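Local structure of DNA repair protein RAD7 (Saccharomyces cerevisiae, 5ZB2) at residues 131-145 with 157-170. The protein promotes nucleotide excision repair of nontranscribed DNA as part of a complex with RAD16 and ABF1, and binds Elc1 in this leucine-rich repeat-containing part. Sequence-based numbering, arbitrary orientation.
Sequences LNLDGPFLINEDTWE and EFHISNTHRFTDKS
Trp144 and Phe166 meet edge-to-face where two successive turns of the leucine-rich repeat solenoid stack, a compact example of how such a solenoid is held together. CD1 of Phe166 comes over the five-membered ring of Trp144, the planes at 83°, while Ile139 CG2 covers the opposite face of the indole. Ile160, its CG1 anti to the backbone N (chi1 178°), runs inward from the strand and brings CD1 to 3.2 Å from Trp144 CZ2, a tight fit. The phenylalanine is itself sandwiched, with Ile160 CG2 over one face and Ser170 CB on the other.

The indole N-H is buried but not wasted: Trp144 NE1 donates to a water that in turn donates to the carbonyls of Pro136 and Ile139 and accepts from Thr163 OG1, so one molecule ties both loops together. Farther along the loops, Arg165 reaches out extended, and its NH1 donates to Phe137 O at 2.8 Å, tilted from the guanidinium plane.

Between the helix starts, Thr167 OG1 donates to Glu141 OE2 at 2.9 Å on the anti side of the carboxylate; the same hydroxyl oxygen caps its own helix through a weak bond from Ser170 N. At the strand ends, Asn162 ND2 gives Asp134 OD1 a straight bond (168°) on the syn lone pair.

Behind these contacts, strands 131-134 and 157-161 run parallel, their axes 4.8 Å apart at the closest, joined by a backbone ladder that includes Leu133 N to His159 O at 2.8 Å. Strand 104-108 continues the ladder beyond Asn132, whose OD1 bonds Gln108, and His159 bonds Ser184 of strand 184-188. Leu118 of helix 115-124 touches Trp144, and Phe147 and Phe148 of helix 141-150 pack against Phe158, adding to the core between strands and helices.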
# COMPACT_ATOMS: atom_id res chain seq x y z
N LEU A 131 -17.68 12.49 -7.53
CA LEU A 131 -16.26 12.65 -7.22
C LEU A 131 -15.82 14.06 -7.60
O LEU A 131 -16.01 14.48 -8.75
CB LEU A 131 -15.41 11.61 -7.95
CG LEU A 131 -13.94 11.52 -7.54
CD1 LEU A 131 -13.79 11.13 -6.07
CD2 LEU A 131 -13.18 10.54 -8.42
N ASN A 132 -15.24 14.77 -6.63
CA ASN A 132 -14.69 16.11 -6.83
C ASN A 132 -13.21 16.08 -6.50
O ASN A 132 -12.84 15.75 -5.36
CB ASN A 132 -15.43 17.13 -5.96
CG ASN A 132 -15.03 18.57 -6.26
OD1 ASN A 132 -13.90 18.85 -6.66
ND2 ASN A 132 -15.96 19.49 -6.05
N LEU A 133 -12.36 16.40 -7.48
CA LEU A 133 -10.92 16.36 -7.32
C LEU A 133 -10.32 17.70 -7.70
O LEU A 133 -10.60 18.23 -8.78
CB LEU A 133 -10.29 15.25 -8.18
CG LEU A 133 -10.80 13.82 -7.99
CD1 LEU A 133 -10.14 12.89 -8.99
CD2 LEU A 133 -10.57 13.33 -6.57
N ASP A 134 -9.48 18.24 -6.82
CA ASP A 134 -8.80 19.51 -7.06
C ASP A 134 -7.29 19.30 -6.94
O ASP A 134 -6.77 19.11 -5.84
CB ASP A 134 -9.27 20.56 -6.05
CG ASP A 134 -8.59 21.90 -6.25
OD1 ASP A 134 -7.95 22.09 -7.31
OD2 ASP A 134 -8.69 22.76 -5.35
N GLY A 135 -6.61 19.32 -8.05
CA GLY A 135 -5.19 19.14 -8.07
C GLY A 135 -4.64 17.75 -8.27
O GLY A 135 -3.57 17.51 -7.82
N PRO A 136 -5.33 16.84 -8.94
CA PRO A 136 -4.76 15.51 -9.17
C PRO A 136 -3.79 15.56 -10.34
O PRO A 136 -4.10 15.01 -11.40
CB PRO A 136 -5.97 14.65 -9.49
CG PRO A 136 -6.98 15.60 -10.05
CD PRO A 136 -6.75 16.91 -9.35
N PHE A 137 -2.66 16.23 -10.17
CA PHE A 137 -1.77 16.51 -11.30
C PHE A 137 -0.97 15.29 -11.76
O PHE A 137 -0.31 15.37 -12.80
CB PHE A 137 -0.82 17.67 -10.97
CG PHE A 137 0.20 17.34 -9.91
CD1 PHE A 137 -0.09 17.55 -8.57
CD2 PHE A 137 1.46 16.87 -10.25
CE1 PHE A 137 0.85 17.27 -7.59
CE2 PHE A 137 2.41 16.59 -9.28
CZ PHE A 137 2.10 16.79 -7.94
N LEU A 138 -1.02 14.18 -11.03
CA LEU A 138 -0.27 12.99 -11.47
C LEU A 138 -1.00 12.23 -12.57
O LEU A 138 -0.35 11.54 -13.37
CB LEU A 138 -0.02 12.06 -10.28
CG LEU A 138 0.91 12.53 -9.16
CD1 LEU A 138 0.90 11.54 -8.00
CD2 LEU A 138 2.33 12.72 -9.66
N ILE A 139 -2.32 12.34 -12.65
CA ILE A 139 -3.11 11.49 -13.54
C ILE A 139 -2.94 11.95 -14.98
O ILE A 139 -3.22 13.11 -15.31
CB ILE A 139 -4.60 11.51 -13.14
CG1 ILE A 139 -4.78 11.29 -11.62
CG2 ILE A 139 -5.38 10.47 -13.93
CD1 ILE A 139 -4.33 9.93 -11.12
N ASN A 140 -2.49 11.05 -15.85
CA ASN A 140 -2.37 11.36 -17.27
C ASN A 140 -3.66 10.98 -18.01
O ASN A 140 -4.54 10.30 -17.47
CB ASN A 140 -1.16 10.66 -17.89
CG ASN A 140 -1.27 9.15 -17.86
OD1 ASN A 140 -2.36 8.59 -17.72
ND2 ASN A 140 -0.14 8.47 -18.01
N GLU A 141 -3.75 11.43 -19.26
CA GLU A 141 -5.00 11.30 -20.01
C GLU A 141 -5.43 9.84 -20.13
O GLU A 141 -6.62 9.54 -20.06
CB GLU A 141 -4.86 11.94 -21.39
CG GLU A 141 -3.69 11.42 -22.23
CD GLU A 141 -3.72 11.96 -23.66
OE1 GLU A 141 -3.30 11.24 -24.58
OE2 GLU A 141 -4.17 13.11 -23.86
N ASP A 142 -4.47 8.93 -20.30
CA ASP A 142 -4.82 7.53 -20.47
C ASP A 142 -5.39 6.94 -19.19
O ASP A 142 -6.27 6.07 -19.26
CB ASP A 142 -3.58 6.75 -20.93
CG ASP A 142 -3.08 7.22 -22.28
OD1 ASP A 142 -3.57 6.71 -23.31
OD2 ASP A 142 -2.21 8.12 -22.31
N THR A 143 -4.92 7.39 -18.03
CA THR A 143 -5.52 6.93 -16.78
C THR A 143 -6.94 7.47 -16.63
O THR A 143 -7.84 6.74 -16.19
CB THR A 143 -4.66 7.35 -15.60
OG1 THR A 143 -3.34 6.81 -15.76
CG2 THR A 143 -5.25 6.84 -14.29
N TRP A 144 -7.16 8.74 -16.99
CA TRP A 144 -8.51 9.29 -16.94
C TRP A 144 -9.48 8.42 -17.73
O TRP A 144 -10.58 8.11 -17.26
CB TRP A 144 -8.53 10.72 -17.47
CG TRP A 144 -7.91 11.72 -16.54
CD1 TRP A 144 -6.87 12.57 -16.82
CD2 TRP A 144 -8.29 11.98 -15.18
NE1 TRP A 144 -6.58 13.34 -15.71
CE2 TRP A 144 -7.44 12.99 -14.70
CE3 TRP A 144 -9.26 11.44 -14.33
CZ2 TRP A 144 -7.53 13.48 -13.40
CZ3 TRP A 144 -9.35 11.93 -13.04
CH2 TRP A 144 -8.49 12.94 -12.58
N GLU A 145 -9.08 8.00 -18.93
CA GLU A 145 -9.93 7.14 -19.75
C GLU A 145 -10.30 5.86 -19.00
O GLU A 145 -11.47 5.48 -18.95
CB GLU A 145 -9.25 6.82 -21.07
CG GLU A 145 -10.09 5.93 -21.98
CD GLU A 145 -9.54 5.80 -23.39
OE1 GLU A 145 -8.42 6.29 -23.65
OE2 GLU A 145 -10.24 5.20 -24.24
N GLU A 157 -21.85 12.99 -10.93
CA GLU A 157 -21.28 14.29 -10.59
C GLU A 157 -19.76 14.19 -10.68
O GLU A 157 -19.15 13.34 -10.02
CB GLU A 157 -21.71 14.72 -9.18
CG GLU A 157 -21.17 16.06 -8.76
CD GLU A 157 -21.88 16.61 -7.53
OE1 GLU A 157 -21.92 15.90 -6.50
OE2 GLU A 157 -22.40 17.74 -7.60
N PHE A 158 -19.16 15.05 -11.49
CA PHE A 158 -17.71 15.07 -11.66
C PHE A 158 -17.24 16.51 -11.75
O PHE A 158 -17.66 17.25 -12.64
CB PHE A 158 -17.28 14.27 -12.89
CG PHE A 158 -15.79 14.12 -13.03
CD1 PHE A 158 -15.08 13.31 -12.16
CD2 PHE A 158 -15.10 14.80 -14.02
CE1 PHE A 158 -13.71 13.17 -12.28
CE2 PHE A 158 -13.72 14.66 -14.15
CZ PHE A 158 -13.03 13.85 -13.27
N HIS A 159 -16.36 16.90 -10.82
CA HIS A 159 -15.68 18.18 -10.85
C HIS A 159 -14.18 17.92 -10.74
O HIS A 159 -13.74 17.23 -9.82
CB HIS A 159 -16.14 19.09 -9.70
CG HIS A 159 -17.59 19.45 -9.75
ND1 HIS A 159 -18.03 20.75 -9.83
CD2 HIS A 159 -18.70 18.67 -9.75
CE1 HIS A 159 -19.35 20.76 -9.86
NE2 HIS A 159 -19.78 19.52 -9.81
N ILE A 160 -13.41 18.46 -11.69
CA ILE A 160 -11.96 18.36 -11.65
C ILE A 160 -11.37 19.75 -11.86
O ILE A 160 -11.90 20.55 -12.64
CB ILE A 160 -11.42 17.37 -12.71
CG1 ILE A 160 -9.89 17.35 -12.66
CG2 ILE A 160 -11.93 17.73 -14.10
CD1 ILE A 160 -9.27 16.21 -13.42
N SER A 161 -10.26 20.03 -11.17
CA SER A 161 -9.66 21.35 -11.21
C SER A 161 -8.14 21.24 -11.10
O SER A 161 -7.60 20.27 -10.56
CB SER A 161 -10.19 22.24 -10.08
OG SER A 161 -11.60 22.28 -10.08
N ASN A 162 -7.46 22.26 -11.64
CA ASN A 162 -6.03 22.49 -11.41
C ASN A 162 -5.17 21.30 -11.86
O ASN A 162 -4.45 20.69 -11.07
CB ASN A 162 -5.77 22.83 -9.94
CG ASN A 162 -6.15 24.25 -9.61
OD1 ASN A 162 -5.76 25.18 -10.31
ND2 ASN A 162 -6.91 24.43 -8.54
N THR A 163 -5.24 21.00 -13.16
CA THR A 163 -4.32 20.03 -13.76
C THR A 163 -4.33 20.22 -15.26
O THR A 163 -5.40 20.19 -15.88
CB THR A 163 -4.71 18.60 -13.40
OG1 THR A 163 -3.88 17.69 -14.13
CG2 THR A 163 -6.18 18.32 -13.72
N HIS A 164 -3.15 20.41 -15.86
CA HIS A 164 -3.06 20.55 -17.31
C HIS A 164 -2.94 19.20 -18.01
O HIS A 164 -2.80 19.17 -19.24
CB HIS A 164 -1.88 21.46 -17.69
CG HIS A 164 -0.52 20.91 -17.36
ND1 HIS A 164 -0.05 19.73 -17.90
CD2 HIS A 164 0.47 21.40 -16.59
CE1 HIS A 164 1.17 19.50 -17.45
NE2 HIS A 164 1.51 20.50 -16.65
N ARG A 165 -3.00 18.10 -17.27
CA ARG A 165 -2.97 16.76 -17.85
C ARG A 165 -4.36 16.19 -18.08
O ARG A 165 -4.47 15.06 -18.57
CB ARG A 165 -2.15 15.82 -16.95
CG ARG A 165 -0.65 16.01 -17.08
CD ARG A 165 0.13 15.19 -16.06
NE ARG A 165 1.57 15.35 -16.22
CZ ARG A 165 2.46 15.13 -15.26
NH1 ARG A 165 2.08 14.75 -14.05
NH2 ARG A 165 3.75 15.30 -15.51
N PHE A 166 -5.41 16.92 -17.72
CA PHE A 166 -6.78 16.57 -18.11
C PHE A 166 -7.03 17.21 -19.48
O PHE A 166 -7.40 18.38 -19.58
CB PHE A 166 -7.78 17.04 -17.07
CG PHE A 166 -9.16 16.48 -17.26
CD1 PHE A 166 -9.44 15.18 -16.87
CD2 PHE A 166 -10.17 17.24 -17.83
CE1 PHE A 166 -10.71 14.65 -17.04
CE2 PHE A 166 -11.44 16.71 -18.00
CZ PHE A 166 -11.71 15.41 -17.61
N THR A 167 -6.83 16.44 -20.53
CA THR A 167 -6.80 16.96 -21.89
C THR A 167 -8.18 16.88 -22.54
O THR A 167 -9.13 16.33 -21.99
CB THR A 167 -5.78 16.18 -22.72
OG1 THR A 167 -6.24 14.83 -22.88
CG2 THR A 167 -4.42 16.17 -22.03
N ASP A 168 -8.27 17.44 -23.75
CA ASP A 168 -9.50 17.32 -24.53
C ASP A 168 -9.88 15.86 -24.73
O ASP A 168 -11.06 15.50 -24.67
CB ASP A 168 -9.32 18.03 -25.88
CG ASP A 168 -9.45 19.54 -25.76
OD1 ASP A 168 -10.31 20.01 -24.98
OD2 ASP A 168 -8.69 20.26 -26.44
N LYS A 169 -8.89 14.99 -24.96
CA LYS A 169 -9.17 13.57 -25.07
C LYS A 169 -9.83 13.04 -23.81
O LYS A 169 -10.78 12.24 -23.88
CB LYS A 169 -7.88 12.80 -25.36
CG LYS A 169 -8.09 11.34 -25.75
CD LYS A 169 -6.76 10.63 -26.00
CE LYS A 169 -6.95 9.36 -26.82
NZ LYS A 169 -7.89 8.40 -26.20
N SER A 170 -9.35 13.47 -22.64
CA SER A 170 -9.93 13.01 -21.38
C SER A 170 -11.36 13.50 -21.22
O SER A 170 -12.22 12.76 -20.73
CB SER A 170 -9.08 13.50 -20.21
OG SER A 170 -7.70 13.27 -20.45
O HOH W 1 -12.75 20.32 -8.92
O HOH W 2 -4.45 15.02 -13.99
O HOH W 3 -6.93 8.22 -23.47